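Local coordinates for CELL division protein FTSZ homolog 1 (PDB 2VAP) that polymerises in a GTP-dependent manner and probably forms the contractile Z ring at the division site, binding and hydrolysing GTP, at residues I190-L195 with V210-L215; V157-P161 with A173-L177; A249-I253 with S272-V277; A282-H288 with V333-G339. All coordinates share one frame; numbering follows the deposited sequence.

Interaction 1: I190-L195 with V210-L215. With GDP (guanosine-5'-diphosphate), chain B.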
loop_
_atom_site.group_PDB
_atom_site.type_symbol
_atom_site.label_atom_id
_atom_site.label_comp_id
_atom_site.label_asym_id
_atom_site.label_seq_id
_atom_site.Cartn_x
_atom_site.Cartn_y
_atom_site.Cartn_z
ATOM N N ILE A 190 8.037 1.916 -1.852
ATOM C CA ILE A 190 8.867 0.795 -1.420
ATOM C C ILE A 190 10.021 0.609 -2.408
ATOM O O ILE A 190 9.801 0.203 -3.549
ATOM C CB ILE A 190 8.046 -0.519 -1.315
ATOM C CG1 ILE A 190 6.855 -0.341 -0.367
ATOM C CG2 ILE A 190 8.936 -1.683 -0.863
ATOM C CD1 ILE A 190 5.742 -1.363 -0.565
ATOM N N PRO A 191 11.258 0.918 -1.978
ATOM C CA PRO A 191 12.390 0.712 -2.878
ATOM C C PRO A 191 12.825 -0.754 -2.891
ATOM O O PRO A 191 13.384 -1.244 -1.905
ATOM C CB PRO A 191 13.478 1.621 -2.294
ATOM C CG PRO A 191 13.110 1.820 -0.857
ATOM C CD PRO A 191 11.667 1.454 -0.665
ATOM N N ASN A 192 12.553 -1.444 -4.001
ATOM C CA ASN A 192 12.906 -2.862 -4.143
ATOM C C ASN A 192 14.385 -3.153 -3.894
ATOM O O ASN A 192 14.729 -4.220 -3.393
ATOM C CB ASN A 192 12.493 -3.409 -5.516
ATOM C CG ASN A 192 11.007 -3.744 -5.607
ATOM O OD1 ASN A 192 10.480 -3.960 -6.700
ATOM N ND2 ASN A 192 10.330 -3.799 -4.465
ATOM N N GLU A 193 15.250 -2.202 -4.238
ATOM C CA GLU A 193 16.694 -2.364 -4.041
ATOM C C GLU A 193 17.050 -2.695 -2.588
ATOM O O GLU A 193 17.969 -3.476 -2.333
ATOM C CB GLU A 193 17.455 -1.123 -4.527
ATOM C CG GLU A 193 18.986 -1.235 -4.471
ATOM C CD GLU A 193 19.566 -2.310 -5.391
ATOM O OE1 GLU A 193 18.835 -2.850 -6.252
ATOM O OE2 GLU A 193 20.772 -2.611 -5.257
ATOM N N LYS A 194 16.306 -2.118 -1.646
ATOM C CA LYS A 194 16.548 -2.349 -0.219
ATOM C C LYS A 194 16.176 -3.764 0.242
ATOM O O LYS A 194 16.589 -4.193 1.322
ATOM C CB LYS A 194 15.841 -1.293 0.642
ATOM C CG LYS A 194 16.266 0.155 0.363
ATOM C CD LYS A 194 17.773 0.388 0.512
ATOM C CE LYS A 194 18.192 0.531 1.966
ATOM N NZ LYS A 194 19.584 1.045 2.096
ATOM N N LEU A 195 15.411 -4.485 -0.577
ATOM C CA LEU A 195 15.096 -5.889 -0.300
ATOM C C LEU A 195 16.356 -6.752 -0.322
ATOM O O LEU A 195 16.418 -7.790 0.340
ATOM C CB LEU A 195 14.070 -6.437 -1.297
ATOM C CG LEU A 195 12.674 -5.807 -1.309
ATOM C CD1 LEU A 195 11.904 -6.273 -2.530
ATOM C CD2 LEU A 195 11.910 -6.129 -0.033
ATOM N N VAL A 210 9.800 -12.059 -3.298
ATOM C CA VAL A 210 9.933 -11.357 -2.020
ATOM C C VAL A 210 9.220 -10.005 -2.112
ATOM O O VAL A 210 8.508 -9.607 -1.186
ATOM C CB VAL A 210 11.422 -11.176 -1.610
ATOM C CG1 VAL A 210 11.545 -10.365 -0.323
ATOM C CG2 VAL A 210 12.098 -12.533 -1.440
ATOM N N ALA A 211 9.404 -9.321 -3.242
ATOM C CA ALA A 211 8.723 -8.055 -3.518
ATOM C C ALA A 211 7.202 -8.219 -3.505
ATOM O O ALA A 211 6.482 -7.326 -3.051
ATOM C CB ALA A 211 9.190 -7.475 -4.847
ATOM N N ASP A 212 6.730 -9.365 -3.999
ATOM C CA ASP A 212 5.310 -9.720 -3.951
ATOM C C ASP A 212 4.790 -9.734 -2.518
ATOM O O ASP A 212 3.772 -9.109 -2.216
ATOM C CB ASP A 212 5.069 -11.095 -4.582
ATOM C CG ASP A 212 5.234 -11.093 -6.089
ATOM O OD1 ASP A 212 5.171 -10.011 -6.706
ATOM O OD2 ASP A 212 5.415 -12.191 -6.658
ATOM N N GLU A 213 5.504 -10.447 -1.646
ATOM C CA GLU A 213 5.120 -10.599 -0.243
ATOM C C GLU A 213 5.080 -9.263 0.492
ATOM O O GLU A 213 4.180 -9.020 1.299
ATOM C CB GLU A 213 6.069 -11.564 0.480
ATOM C CG GLU A 213 6.043 -13.001 -0.040
ATOM C CD GLU A 213 4.704 -13.697 0.168
ATOM O OE1 GLU A 213 4.285 -14.447 -0.738
ATOM O OE2 GLU A 213 4.073 -13.498 1.229
ATOM N N VAL A 214 6.056 -8.405 0.204
ATOM C CA VAL A 214 6.147 -7.085 0.827
ATOM C C VAL A 214 4.984 -6.190 0.393
ATOM O O VAL A 214 4.365 -5.526 1.228
ATOM C CB VAL A 214 7.521 -6.418 0.544
ATOM C CG1 VAL A 214 7.535 -4.964 0.994
ATOM C CG2 VAL A 214 8.634 -7.197 1.234
ATOM N N LEU A 215 4.684 -6.194 -0.906
ATOM C CA LEU A 215 3.541 -5.452 -1.445
ATOM C C LEU A 215 2.219 -5.919 -0.837
ATOM O O LEU A 215 1.376 -5.096 -0.473
ATOM C CB LEU A 215 3.486 -5.561 -2.972
ATOM C CG LEU A 215 4.265 -4.536 -3.798
ATOM C CD1 LEU A 215 4.400 -5.011 -5.239
ATOM C CD2 LEU A 215 3.608 -3.157 -3.741
HETATM P PB GDP B . 4.121 -3.023 -16.732
HETATM O O1B GDP B . 4.425 -2.403 -18.075
HETATM O O2B GDP B . 3.150 -4.166 -16.914
HETATM O O3B GDP B . 3.520 -1.976 -15.827
HETATM O O3A GDP B . 5.509 -3.558 -16.117
HETATM P PA GDP B . 5.609 -4.641 -14.928
HETATM O O1A GDP B . 4.479 -4.504 -13.938
HETATM O O2A GDP B . 5.699 -6.046 -15.476
HETATM O "O5'" GDP B . 7.004 -4.247 -14.235
HETATM C "C5'" GDP B . 7.201 -2.934 -13.721
HETATM C "C4'" GDP B . 8.120 -3.002 -12.513
HETATM O "O4'" GDP B . 7.562 -3.868 -11.520
HETATM C "C3'" GDP B . 9.478 -3.583 -12.873
HETATM O "O3'" GDP B . 10.419 -2.554 -13.194
HETATM C "C2'" GDP B . 9.876 -4.383 -11.649
HETATM O "O2'" GDP B . 10.631 -3.572 -10.745
HETATM C "C1'" GDP B . 8.559 -4.743 -10.986
HETATM N N9 GDP B . 8.175 -6.160 -11.237
HETATM C C8 GDP B . 8.278 -6.857 -12.389
HETATM N N7 GDP B . 7.819 -8.128 -12.239
HETATM C C5 GDP B . 7.407 -8.257 -10.963
HETATM C C6 GDP B . 6.812 -9.329 -10.125
HETATM O O6 GDP B . 6.579 -10.462 -10.599
HETATM N N1 GDP B . 6.532 -9.045 -8.840
HETATM C C2 GDP B . 6.770 -7.832 -8.299
HETATM N N2 GDP B . 6.462 -7.615 -6.998
HETATM N N3 GDP B . 7.311 -6.810 -9.009
HETATM C C4 GDP B . 7.642 -6.959 -10.314
HETATM O O HOH W 1 8.190 -4.840 -2.455
#

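Interaction 2: V157-P161 with A173-L177. With GDP (guanosine-5'-diphosphate), chain B.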
loop_
_atom_site.group_PDB
_atom_site.type_symbol
_atom_site.label_atom_id
_atom_site.label_comp_id
_atom_site.label_asym_id
_atom_site.label_seq_id
_atom_site.Cartn_x
_atom_site.Cartn_y
_atom_site.Cartn_z
ATOM N N VAL A 157 0.469 2.769 -3.206
ATOM C CA VAL A 157 1.474 1.883 -2.624
ATOM C C VAL A 157 2.237 1.271 -3.790
ATOM O O VAL A 157 1.737 0.374 -4.472
ATOM C CB VAL A 157 0.855 0.776 -1.732
ATOM C CG1 VAL A 157 1.953 -0.070 -1.088
ATOM C CG2 VAL A 157 -0.042 1.381 -0.653
ATOM N N VAL A 158 3.438 1.786 -4.027
ATOM C CA VAL A 158 4.195 1.455 -5.234
ATOM C C VAL A 158 5.637 1.071 -4.926
ATOM O O VAL A 158 6.196 1.485 -3.907
ATOM C CB VAL A 158 4.182 2.627 -6.261
ATOM C CG1 VAL A 158 2.778 2.850 -6.817
ATOM C CG2 VAL A 158 4.729 3.914 -5.638
ATOM N N THR A 159 6.231 0.278 -5.814
ATOM C CA THR A 159 7.643 -0.070 -5.704
ATOM C C THR A 159 8.488 0.671 -6.732
ATOM O O THR A 159 8.008 1.016 -7.815
ATOM C CB THR A 159 7.898 -1.587 -5.870
ATOM O OG1 THR A 159 7.479 -2.010 -7.174
ATOM C CG2 THR A 159 7.157 -2.386 -4.808
ATOM N N LEU A 160 9.742 0.920 -6.373
ATOM C CA LEU A 160 10.750 1.366 -7.325
ATOM C C LEU A 160 11.599 0.152 -7.703
ATOM O O LEU A 160 11.814 -0.726 -6.868
ATOM C CB LEU A 160 11.621 2.472 -6.723
ATOM C CG LEU A 160 10.957 3.818 -6.409
ATOM C CD1 LEU A 160 11.932 4.719 -5.674
ATOM C CD2 LEU A 160 10.434 4.508 -7.668
ATOM N N PRO A 161 12.077 0.093 -8.961
ATOM C CA PRO A 161 12.779 -1.095 -9.458
ATOM C C PRO A 161 14.131 -1.357 -8.790
ATOM O O PRO A 161 14.704 -0.458 -8.167
ATOM C CB PRO A 161 12.980 -0.782 -10.946
ATOM C CG PRO A 161 12.965 0.695 -11.029
ATOM C CD PRO A 161 11.980 1.141 -9.994
ATOM N N ALA A 173 10.435 5.118 -13.717
ATOM C CA ALA A 173 9.786 4.961 -12.412
ATOM C C ALA A 173 9.712 6.273 -11.635
ATOM O O ALA A 173 8.678 6.595 -11.046
ATOM C CB ALA A 173 10.507 3.908 -11.587
ATOM N N MET A 174 10.812 7.023 -11.641
ATOM C CA MET A 174 10.906 8.275 -10.894
ATOM C C MET A 174 10.074 9.393 -11.514
ATOM O O MET A 174 9.555 10.253 -10.800
ATOM C CB MET A 174 12.368 8.706 -10.737
ATOM C CG MET A 174 13.174 7.834 -9.776
ATOM S SD MET A 174 12.467 7.708 -8.116
ATOM C CE MET A 174 12.572 9.407 -7.551
ATOM N N GLU A 175 9.945 9.374 -12.841
ATOM C CA GLU A 175 9.052 10.297 -13.540
ATOM C C GLU A 175 7.595 9.989 -13.205
ATOM O O GLU A 175 6.787 10.902 -13.024
ATOM C CB GLU A 175 9.285 10.250 -15.053
ATOM C CG GLU A 175 10.580 10.924 -15.502
ATOM C CD GLU A 175 10.816 10.848 -17.005
ATOM O OE1 GLU A 175 10.089 10.106 -17.701
ATOM O OE2 GLU A 175 11.739 11.535 -17.489
ATOM N N GLY A 176 7.274 8.699 -13.112
ATOM C CA GLY A 176 5.947 8.245 -12.698
ATOM C C GLY A 176 5.637 8.582 -11.251
ATOM O O GLY A 176 4.494 8.897 -10.911
ATOM N N LEU A 177 6.658 8.513 -10.399
ATOM C CA LEU A 177 6.524 8.858 -8.985
ATOM C C LEU A 177 6.213 10.347 -8.810
ATOM O O LEU A 177 5.432 10.725 -7.932
ATOM C CB LEU A 177 7.796 8.478 -8.219
ATOM C CG LEU A 177 7.756 8.410 -6.688
ATOM C CD1 LEU A 177 6.891 7.256 -6.196
ATOM C CD2 LEU A 177 9.168 8.281 -6.141
HETATM P PB GDP B . 4.121 -3.023 -16.732
HETATM O O1B GDP B . 4.425 -2.403 -18.075
HETATM O O2B GDP B . 3.150 -4.166 -16.914
HETATM O O3B GDP B . 3.520 -1.976 -15.827
HETATM O O3A GDP B . 5.509 -3.558 -16.117
HETATM P PA GDP B . 5.609 -4.641 -14.928
HETATM O O1A GDP B . 4.479 -4.504 -13.938
HETATM O O2A GDP B . 5.699 -6.046 -15.476
HETATM O "O5'" GDP B . 7.004 -4.247 -14.235
HETATM C "C5'" GDP B . 7.201 -2.934 -13.721
HETATM C "C4'" GDP B . 8.120 -3.002 -12.513
HETATM O "O4'" GDP B . 7.562 -3.868 -11.520
HETATM C "C3'" GDP B . 9.478 -3.583 -12.873
HETATM O "O3'" GDP B . 10.419 -2.554 -13.194
HETATM C "C2'" GDP B . 9.876 -4.383 -11.649
HETATM O "O2'" GDP B . 10.631 -3.572 -10.745
HETATM C "C1'" GDP B . 8.559 -4.743 -10.986
HETATM N N9 GDP B . 8.175 -6.160 -11.237
HETATM C C8 GDP B . 8.278 -6.857 -12.389
HETATM N N7 GDP B . 7.819 -8.128 -12.239
HETATM C C5 GDP B . 7.407 -8.257 -10.963
HETATM C C6 GDP B . 6.812 -9.329 -10.125
HETATM O O6 GDP B . 6.579 -10.462 -10.599
HETATM N N1 GDP B . 6.532 -9.045 -8.840
HETATM C C2 GDP B . 6.770 -7.832 -8.299
HETATM N N2 GDP B . 6.462 -7.615 -6.998
HETATM N N3 GDP B . 7.311 -6.810 -9.009
HETATM C C4 GDP B . 7.642 -6.959 -10.314
#

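Interaction 3: A249-I253 with S272-V277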
loop_
_atom_site.group_PDB
_atom_site.type_symbol
_atom_site.label_atom_id
_atom_site.label_comp_id
_atom_site.label_asym_id
_atom_site.label_seq_id
_atom_site.Cartn_x
_atom_site.Cartn_y
_atom_site.Cartn_z
ATOM N N ALA A 249 5.509 8.599 2.022
ATOM C CA ALA A 249 5.524 7.608 3.091
ATOM C C ALA A 249 6.401 6.411 2.740
ATOM O O ALA A 249 6.585 6.087 1.565
ATOM C CB ALA A 249 4.108 7.152 3.413
ATOM N N MET A 250 6.947 5.772 3.771
ATOM C CA MET A 250 7.733 4.548 3.614
ATOM C C MET A 250 7.343 3.539 4.688
ATOM O O MET A 250 6.769 3.910 5.718
ATOM C CB MET A 250 9.233 4.848 3.671
ATOM C CG MET A 250 9.758 5.598 2.457
ATOM S SD MET A 250 11.509 5.993 2.585
ATOM C CE MET A 250 11.694 7.137 1.221
ATOM N N ILE A 251 7.649 2.266 4.447
ATOM C CA ILE A 251 7.237 1.198 5.359
ATOM C C ILE A 251 8.399 0.509 6.068
ATOM O O ILE A 251 9.536 0.518 5.589
ATOM C CB ILE A 251 6.345 0.125 4.661
ATOM C CG1 ILE A 251 7.159 -0.720 3.669
ATOM C CG2 ILE A 251 5.135 0.777 3.993
ATOM C CD1 ILE A 251 6.461 -1.998 3.216
ATOM N N GLY A 252 8.089 -0.074 7.222
ATOM C CA GLY A 252 8.999 -0.951 7.943
ATOM C C GLY A 252 8.235 -2.183 8.385
ATOM O O GLY A 252 7.128 -2.073 8.919
ATOM N N ILE A 253 8.813 -3.356 8.142
ATOM C CA ILE A 253 8.198 -4.622 8.539
ATOM C C ILE A 253 9.122 -5.394 9.476
ATOM O O ILE A 253 10.318 -5.537 9.208
ATOM C CB ILE A 253 7.818 -5.501 7.311
ATOM C CG1 ILE A 253 6.865 -4.745 6.376
ATOM C CG2 ILE A 253 7.182 -6.823 7.759
ATOM C CD1 ILE A 253 6.719 -5.366 4.993
ATOM N N SER A 272 14.142 -1.451 9.754
ATOM C CA SER A 272 13.939 -2.058 8.436
ATOM C C SER A 272 14.652 -1.283 7.327
ATOM O O SER A 272 14.591 -0.051 7.297
ATOM C CB SER A 272 12.446 -2.174 8.115
ATOM O OG SER A 272 12.241 -2.697 6.812
ATOM N N PRO A 273 15.337 -2.006 6.416
ATOM C CA PRO A 273 15.970 -1.388 5.247
ATOM C C PRO A 273 14.972 -0.644 4.358
ATOM O O PRO A 273 15.356 0.292 3.655
ATOM C CB PRO A 273 16.559 -2.587 4.493
ATOM C CG PRO A 273 16.740 -3.633 5.531
ATOM C CD PRO A 273 15.576 -3.461 6.455
ATOM N N LEU A 274 13.705 -1.056 4.402
ATOM C CA LEU A 274 12.650 -0.426 3.605
ATOM C C LEU A 274 12.320 0.998 4.061
ATOM O O LEU A 274 11.796 1.796 3.280
ATOM C CB LEU A 274 11.388 -1.299 3.586
ATOM C CG LEU A 274 11.520 -2.698 2.972
ATOM C CD1 LEU A 274 10.252 -3.506 3.206
ATOM C CD2 LEU A 274 11.855 -2.636 1.483
ATOM N N LEU A 275 12.624 1.312 5.321
ATOM C CA LEU A 275 12.539 2.686 5.811
ATOM C C LEU A 275 13.791 3.454 5.387
ATOM O O LEU A 275 14.641 3.797 6.215
ATOM C CB LEU A 275 12.361 2.726 7.335
ATOM C CG LEU A 275 10.973 2.469 7.931
ATOM C CD1 LEU A 275 11.054 2.416 9.449
ATOM C CD2 LEU A 275 9.960 3.524 7.484
ATOM N N ASP A 276 13.887 3.715 4.085
ATOM C CA ASP A 276 15.066 4.333 3.481
ATOM C C ASP A 276 15.022 5.858 3.621
ATOM O O ASP A 276 15.033 6.592 2.628
ATOM C CB ASP A 276 15.179 3.910 2.008
ATOM C CG ASP A 276 16.567 4.148 1.425
ATOM O OD1 ASP A 276 16.703 4.069 0.187
ATOM O OD2 ASP A 276 17.519 4.409 2.193
ATOM N N VAL A 277 14.975 6.315 4.872
ATOM C CA VAL A 277 14.868 7.735 5.210
ATOM C C VAL A 277 15.238 7.948 6.682
ATOM O O VAL A 277 15.152 7.020 7.491
ATOM C CB VAL A 277 13.431 8.290 4.922
ATOM C CG1 VAL A 277 12.388 7.657 5.848
ATOM C CG2 VAL A 277 13.391 9.815 5.013
HETATM O O HOH W 2 9.285 1.680 2.151
HETATM O O HOH W 3 12.236 -5.433 7.301
#

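Interaction 4: A282-H288 with V333-G339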
loop_
_atom_site.group_PDB
_atom_site.type_symbol
_atom_site.label_atom_id
_atom_site.label_comp_id
_atom_site.label_asym_id
_atom_site.label_seq_id
_atom_site.Cartn_x
_atom_site.Cartn_y
_atom_site.Cartn_z
ATOM N N ALA A 282 9.687 12.444 10.173
ATOM C CA ALA A 282 8.307 11.967 10.110
ATOM C C ALA A 282 7.358 12.847 10.914
ATOM O O ALA A 282 7.695 13.303 12.009
ATOM C CB ALA A 282 8.226 10.539 10.601
ATOM N N THR A 283 6.168 13.070 10.362
ATOM C CA THR A 283 5.134 13.867 11.022
ATOM C C THR A 283 3.919 13.018 11.399
ATOM O O THR A 283 3.008 13.486 12.084
ATOM C CB THR A 283 4.681 15.060 10.145
ATOM O OG1 THR A 283 4.243 14.583 8.867
ATOM C CG2 THR A 283 5.820 16.055 9.953
ATOM N N GLY A 284 3.915 11.765 10.946
ATOM C CA GLY A 284 2.826 10.840 11.241
ATOM C C GLY A 284 3.215 9.386 11.053
ATOM O O GLY A 284 4.256 9.083 10.465
ATOM N N ALA A 285 2.373 8.487 11.557
ATOM C CA ALA A 285 2.617 7.050 11.452
ATOM C C ALA A 285 1.344 6.229 11.591
ATOM O O ALA A 285 0.448 6.578 12.362
ATOM C CB ALA A 285 3.642 6.601 12.491
ATOM N N LEU A 286 1.277 5.139 10.830
ATOM C CA LEU A 286 0.259 4.113 11.024
ATOM C C LEU A 286 0.952 2.839 11.490
ATOM O O LEU A 286 1.973 2.438 10.926
ATOM C CB LEU A 286 -0.532 3.853 9.736
ATOM C CG LEU A 286 -1.354 5.002 9.140
ATOM C CD1 LEU A 286 -0.546 5.777 8.107
ATOM C CD2 LEU A 286 -2.629 4.470 8.510
ATOM N N ILE A 287 0.404 2.220 12.533
ATOM C CA ILE A 287 0.970 0.993 13.092
ATOM C C ILE A 287 -0.077 -0.112 13.096
ATOM O O ILE A 287 -1.148 0.041 13.687
ATOM C CB ILE A 287 1.492 1.195 14.544
ATOM C CG1 ILE A 287 2.450 2.388 14.626
ATOM C CG2 ILE A 287 2.168 -0.083 15.059
ATOM C CD1 ILE A 287 2.823 2.784 16.044
ATOM N N HIS A 288 0.232 -1.215 12.424
ATOM C CA HIS A 288 -0.616 -2.399 12.468
ATOM C C HIS A 288 0.137 -3.535 13.151
ATOM O O HIS A 288 1.107 -4.069 12.604
ATOM C CB HIS A 288 -1.058 -2.818 11.062
ATOM C CG HIS A 288 -2.180 -3.813 11.050
ATOM N ND1 HIS A 288 -2.976 -4.023 9.943
ATOM C CD2 HIS A 288 -2.647 -4.647 12.010
ATOM C CE1 HIS A 288 -3.876 -4.950 10.218
ATOM N NE2 HIS A 288 -3.699 -5.344 11.467
ATOM N N VAL A 333 4.810 -6.691 12.856
ATOM C CA VAL A 333 4.536 -5.260 12.950
ATOM C C VAL A 333 4.726 -4.587 11.593
ATOM O O VAL A 333 5.803 -4.665 10.998
ATOM C CB VAL A 333 5.422 -4.571 14.027
ATOM C CG1 VAL A 333 5.263 -3.051 13.982
ATOM C CG2 VAL A 333 5.080 -5.092 15.417
ATOM N N LEU A 334 3.663 -3.951 11.106
ATOM C CA LEU A 334 3.750 -3.085 9.935
ATOM C C LEU A 334 3.746 -1.631 10.383
ATOM O O LEU A 334 2.827 -1.180 11.073
ATOM C CB LEU A 334 2.602 -3.344 8.951
ATOM C CG LEU A 334 2.478 -2.355 7.779
ATOM C CD1 LEU A 334 3.635 -2.494 6.786
ATOM C CD2 LEU A 334 1.143 -2.511 7.067
ATOM N N LEU A 335 4.790 -0.910 9.989
ATOM C CA LEU A 335 4.918 0.505 10.289
ATOM C C LEU A 335 4.908 1.298 8.987
ATOM O O LEU A 335 5.689 1.015 8.079
ATOM C CB LEU A 335 6.213 0.760 11.069
ATOM C CG LEU A 335 6.558 2.182 11.521
ATOM C CD1 LEU A 335 5.578 2.690 12.569
ATOM C CD2 LEU A 335 7.980 2.227 12.055
ATOM N N VAL A 336 4.006 2.272 8.895
ATOM C CA VAL A 336 3.959 3.179 7.751
ATOM C C VAL A 336 4.206 4.597 8.252
ATOM O O VAL A 336 3.370 5.177 8.947
ATOM C CB VAL A 336 2.617 3.089 6.977
ATOM C CG1 VAL A 336 2.614 4.049 5.789
ATOM C CG2 VAL A 336 2.359 1.664 6.502
ATOM N N ILE A 337 5.369 5.135 7.898
ATOM C CA ILE A 337 5.816 6.445 8.358
ATOM C C ILE A 337 5.512 7.499 7.294
ATOM O O ILE A 337 5.920 7.350 6.142
ATOM C CB ILE A 337 7.338 6.414 8.680
ATOM C CG1 ILE A 337 7.639 5.448 9.841
ATOM C CG2 ILE A 337 7.881 7.805 8.953
ATOM C CD1 ILE A 337 7.094 5.874 11.198
ATOM N N THR A 338 4.807 8.561 7.683
ATOM C CA THR A 338 4.348 9.579 6.730
ATOM C C THR A 338 5.026 10.939 6.915
ATOM O O THR A 338 5.609 11.219 7.966
ATOM C CB THR A 338 2.809 9.773 6.791
ATOM O OG1 THR A 338 2.435 10.286 8.076
ATOM C CG2 THR A 338 2.078 8.457 6.535
ATOM N N GLY A 339 4.942 11.773 5.879
ATOM C CA GLY A 339 5.474 13.135 5.913
ATOM C C GLY A 339 6.987 13.229 5.835
ATOM O O GLY A 339 7.580 14.156 6.389
#

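Interaction 1: I190-L195 with V210-L215
Although Asn192 and Ala211 lie on facing segments, no direct hydrogen bond joins them: a water accepts a weak bond from Asn192 ND2 and donates to Ala211 O, 3.1 Å away. The site is the guanine end of the nucleotide pocket in the tubulin/FtsZ GTPase domain, where the end of strand 186-191 and the turn after it meet helix 204-227. Otherwise the closest contacts are apolar or made by the Asn192 amide on Ala211 CB. Leu195 lays its two methyls on one face of the helix: CD1 on Ala211 CB at 3.8 Å, CD2 on Val214 CG2 at 3.7 Å. Ile190 meets the other branch of Val214, CG2 against CG1, and both methyls are anti to their own backbone N (Val214 chi1 171°), which leaves Val214 CG2 for Leu195. One helix residue thus touches both ends of segment 190-195. On the nucleotide side, Asp212 OD1 accepts from GDP N1 and N2, each at 2.7 Å, with N-H...O angles of 142° and 139°, one oxygen thus reading two donors. With Asp212 replaced by an alanine, N1 and N2 of the base would probably both lose this acceptor, weakening the hold on guanine. Glu165 binds the same GDP through its carboxylate. Two carbons flank the exocyclic amino group from opposite sides of the base plane, Ala211 CB 3.5 Å and Leu215 CD1 3.8 Å from GDP N2.

Interaction 2: V157-P161 with A173-L177
Leu160 CD2 fills a shallow hollow on helix 167-181 bounded by three residues of that helix: Ala173 CB at 4.0 Å, Met174 SD at 3.8 Å and, more loosely, Leu177 CD2. This is the strand-to-helix packing of a beta-alpha-beta unit in the Rossmann-like GTPase domain, formed by strand 153-160, helix 167-181 and strand 186-191. The short axes run nearly antiparallel, at 154°, and approach to 9.5 Å, a separation bridged by side chains without any hydrogen bond between the segments. The gap is not uniform. At Ala173 the helix offers a single methyl and the chains draw close, with the CA atoms of Leu160 and Ala173 6.3 Å apart; nearer the start of the strand, the larger Leu177 spans a wider interval to Val158. There the two side chains cross obliquely, Leu177 CD1 meeting Val158 CG2 at 4.0 Å. Leu177 CG stands anti to the backbone N (chi1 -164°), a setting from which CD1 extends to the valine. The bend of Met174 at chi2 (-56°) brings its sulfur against both methyls of Leu160, the two side chains crossing at about a right angle. Leu351 of strand 350-353 touches Leu160, Met174 and Leu177, covering a further part of this apolar cluster. At the pocket end, Pro161 lies between helix and nucleotide: its CA is 3.5 Å from GDP O2' at the ribose, and its CD presses on Ala173 CB, also at 3.5 Å.

Interaction 3: A249-I253 with S272-V277
An ST turn at Ser272, inside a type I beta turn from Ser272 to Leu275, forms the loop face that packs on strand 249-256 in the C-terminal domain of FtsZ. Ser272 OG, anti to its own backbone nitrogen (chi1 177°), accepts from Leu274 N at 3.3 Å with an N-H...O angle of 150°. The same oxygen is hydrogen-bonded to a water that donates to Ile253 O at 2.7 Å, linking the turn to the strand. Were Ser272 an alanine, Leu274 N would probably lose this acceptor and the water its tie to the loop. A second water repeats the bridging, accepting from Ile251 N and donating to Leu274 O at 2.8 Å. No direct hydrogen bond crosses; Ile251 O lies near Leu275 N, but the angle is poor. Side-chain packing supplies the rest. The Leu274 and Ile251 side chains lie side by side, pointing the same way, CD1 to CD1 at 4.1 Å, and Leu274 CD1 also approaches Ile253 CD1. Met250, extended beyond CG, lays its sulfur over the loop, 3.6 Å from Asp276 O and 3.8 Å from Val277 CG1. Gly252 has Ser272 CB 3.7 Å from its CA, and a side chain there would crowd Leu275 CD1. Two consecutive inverse gamma turns, centred on Leu275 and Asp276 and each closed by a weak backbone bond, carry the chain past the methionine. Strand 331-338 pairs with strand 249-256 on one edge, strand 186-191 bonds to Ala249, and helix 204-227 brings Val214 onto Ile251, Ile253 and Leu274.

Interaction 4: A282-H288 with V333-G339
Thr338 O is gripped by two successive amides, Thr283 N at 3.1 Å and, weakly, Gly284 N at 3.5 Å: a classic beta bulge where strand 284-291 begins beside strand 331-338. The first donor is tilted 21° from the carbonyl plane. Beyond the bulge the strands pair regularly and antiparallel in the mixed sheet of the C-terminal domain. Leu286 N donates to Val336 O at 2.8 Å and Val336 N returns to Leu286 O, both in the carbonyl plane. The His288-Leu334 pair is likewise doubly bonded, in plane at Leu334 O but tilted at His288 O, whereas Thr338 N meets Gly284 O at 2.9 Å from above the carbonyl plane, 48° out of it. Side chains alternate between faces. Leu335 CG, anti to the backbone N (chi1 -179°), swings CD1 to Ile287 CG1 at 3.8 Å, and Ala285 CB adjoins Ile337 CD1; helix 297-310 packs on this face through Val303 and Val307. On the other, the Leu286 and Thr338 side chains cross at about a right angle, CD1 meeting CG2, and Leu286 faces helix 204-227 with Val336. There His288 is held at both nitrogens, by Gly221 O and Thr322 OG1. Gly339 CA lies 3.5 Å from Thr283 OG1, and a beta carbon would clash with that oxygen. Backbone bonding therefore fixes the strand register, while apolar side chains, aided by His288 on the helix 204-227 face, join the sheet to its helices.

Overall arrangement
All four contacts are largely buried, but their chemistry follows their place. Interactions 1 and 2 belong to the nucleotide-binding half: both touch GDP, at the base and at the ribose respectively, and are joined by backbone bonds between neighbouring strands 186-191 and 153-160. Their segments otherwise meet through apolar side chains, with a water only in interaction 1. Interactions 3 and 4 share the C-terminal sheet, where strands 249-256 and 331-338 are paired; interaction 4 is built from direct backbone bonds, interaction 3 from waters and loop packing. Leu274 of interaction 3 touches Val214 and Leu195 of interaction 1, joining the two halves, while interactions 2 and 4 stand about 20 Å apart between centres.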